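Local atomic coordinates of methionine gamma-lyase (Trichomonas vaginalis, PDB entry 1E5E), a protein that belongs to the Cys/Met metabolism family of PLP-dependent enzymes and has the large mixed-sheet domain seen across the PLP-dependent aminotransferase clan. Residues 162-166 and 167-171. Sequence-based numbering, arbitrary orientation.
Sequences KIIDM and ERVCK
Asp165 caps the start of helix 166-174 by taking the amide of Arg168, the classic side-chain N-cap. The bond from Arg168 N to Asp165 OD1 is 3.0 Å long and nearly straight (168° at the hydrogen). The amide meets the oxygen from above the carboxylate plane. With CG anti to the backbone N (chi1 -179°), the carboxylate lies beside its own carbonyl carbon, where OD1 can meet the amide of Arg168. Water 1 donates to the same OD1 at 2.7 Å and accepts from Glu167 N, so it bridges the cap to a second amide of that turn.

The other carboxylate oxygen, Asp165 OD2, lies 3.4 Å from Arg168 NH1. No N-H is aimed at the oxygen, which stands well off the plane of the guanidinium, and the pair is held by charge alone. The two flat groups are turned 67° apart, and Asp165 CB lies over one guanidinium face. Water 2 accepts from both Asp165 N and Arg168 NH2, tying the arginine to the backbone before the helix.

On the buried side, Ile164 CG2 packs against Val169 CG2 at 3.6 Å. Both side chains also rest on Phe153 of strand 148-154, which joins the helix to the large mixed sheet. Gln304 takes the amide of Met166 and donates to Ile164 O, holding the backbone on both sides of the cap residue. The first helical bonds follow: Val169 N donates to Asp165 O at 3.1 Å, and Cys170 N to Met166 O at 2.8 Å.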
loop_
_atom_site.group_PDB
_atom_site.type_symbol
_atom_site.label_atom_id
_atom_site.label_comp_id
_atom_site.label_asym_id
_atom_site.label_seq_id
_atom_site.Cartn_x
_atom_site.Cartn_y
_atom_site.Cartn_z
ATOM N N LYS A 162 -25.519 -3.614 27.159
ATOM C CA LYS A 162 -25.842 -3.215 28.525
ATOM C C LYS A 162 -25.176 -1.858 28.786
ATOM O O LYS A 162 -24.021 -1.688 28.389
ATOM C CB LYS A 162 -25.446 -4.226 29.574
ATOM C CG LYS A 162 -25.457 -3.775 31.029
ATOM C CD LYS A 162 -24.946 -4.903 31.938
ATOM C CE LYS A 162 -23.464 -5.202 31.754
ATOM N NZ LYS A 162 -23.006 -6.041 32.950
ATOM N N ILE A 163 -25.894 -0.930 29.411
ATOM C CA ILE A 163 -25.282 0.359 29.680
ATOM C C ILE A 163 -24.681 0.391 31.067
ATOM O O ILE A 163 -25.299 -0.128 31.979
ATOM C CB ILE A 163 -26.339 1.507 29.595
ATOM C CG1 ILE A 163 -27.032 1.432 28.236
ATOM C CG2 ILE A 163 -25.723 2.865 29.862
ATOM C CD1 ILE A 163 -26.144 1.687 27.044
ATOM N N ILE A 164 -23.513 0.987 31.245
ATOM C CA ILE A 164 -22.915 1.041 32.572
ATOM C C ILE A 164 -22.765 2.500 32.933
ATOM O O ILE A 164 -22.285 3.285 32.119
ATOM C CB ILE A 164 -21.575 0.321 32.647
ATOM C CG1 ILE A 164 -21.766 -1.195 32.420
ATOM C CG2 ILE A 164 -20.863 0.611 33.989
ATOM C CD1 ILE A 164 -20.453 -1.792 31.962
ATOM N N ASP A 165 -23.189 2.865 34.131
ATOM C CA ASP A 165 -23.004 4.200 34.672
ATOM C C ASP A 165 -21.544 4.372 35.086
ATOM O O ASP A 165 -21.099 3.981 36.160
ATOM C CB ASP A 165 -23.947 4.396 35.870
ATOM C CG ASP A 165 -23.809 5.778 36.456
ATOM O OD1 ASP A 165 -22.802 6.484 36.282
ATOM O OD2 ASP A 165 -24.756 6.169 37.166
ATOM N N MET A 166 -20.776 4.982 34.186
ATOM C CA MET A 166 -19.342 5.177 34.325
ATOM C C MET A 166 -18.963 6.094 35.483
ATOM O O MET A 166 -18.008 5.772 36.200
ATOM C CB MET A 166 -18.725 5.762 33.032
ATOM C CG MET A 166 -18.755 4.766 31.883
ATOM S SD MET A 166 -17.816 5.246 30.422
ATOM C CE MET A 166 -18.849 6.536 29.767
ATOM N N GLU A 167 -19.698 7.191 35.629
ATOM C CA GLU A 167 -19.363 8.064 36.757
ATOM C C GLU A 167 -19.446 7.311 38.097
ATOM O O GLU A 167 -18.536 7.409 38.923
ATOM C CB GLU A 167 -20.248 9.286 36.808
ATOM C CG GLU A 167 -19.728 10.279 37.838
ATOM C CD GLU A 167 -20.343 11.638 37.636
ATOM O OE1 GLU A 167 -21.156 11.851 36.701
ATOM O OE2 GLU A 167 -19.963 12.543 38.402
ATOM N N ARG A 168 -20.495 6.503 38.239
ATOM C CA ARG A 168 -20.683 5.711 39.426
ATOM C C ARG A 168 -19.575 4.692 39.648
ATOM O O ARG A 168 -19.088 4.587 40.779
ATOM C CB ARG A 168 -21.998 4.908 39.454
ATOM C CG ARG A 168 -22.260 4.522 40.924
ATOM C CD ARG A 168 -23.661 3.944 41.110
ATOM N NE ARG A 168 -23.717 2.639 40.434
ATOM C CZ ARG A 168 -24.623 2.456 39.459
ATOM N NH1 ARG A 168 -25.461 3.431 39.092
ATOM N NH2 ARG A 168 -24.631 1.270 38.870
ATOM N N VAL A 169 -19.230 3.964 38.582
ATOM C CA VAL A 169 -18.184 2.972 38.683
ATOM C C VAL A 169 -16.886 3.682 39.072
ATOM O O VAL A 169 -16.134 3.164 39.901
ATOM C CB VAL A 169 -18.045 2.189 37.366
ATOM C CG1 VAL A 169 -16.760 1.371 37.283
ATOM C CG2 VAL A 169 -19.260 1.281 37.121
ATOM N N CYS A 170 -16.587 4.822 38.459
ATOM C CA CYS A 170 -15.345 5.504 38.783
ATOM C C CYS A 170 -15.303 5.975 40.232
ATOM O O CYS A 170 -14.276 5.817 40.894
ATOM C CB CYS A 170 -15.081 6.664 37.810
ATOM S SG CYS A 170 -14.695 6.038 36.157
ATOM N N LYS A 171 -16.397 6.555 40.735
ATOM C CA LYS A 171 -16.373 7.005 42.143
ATOM C C LYS A 171 -16.175 5.823 43.080
ATOM O O LYS A 171 -15.318 5.875 43.945
ATOM C CB LYS A 171 -17.635 7.768 42.515
ATOM C CG LYS A 171 -17.730 9.082 41.712
ATOM C CD LYS A 171 -19.114 9.618 42.070
ATOM C CE LYS A 171 -19.440 10.994 41.533
ATOM N NZ LYS A 171 -20.944 11.141 41.584
HETATM O O HOH W 1 -22.171 8.168 34.234
HETATM O O HOH W 2 -25.288 1.311 35.640
#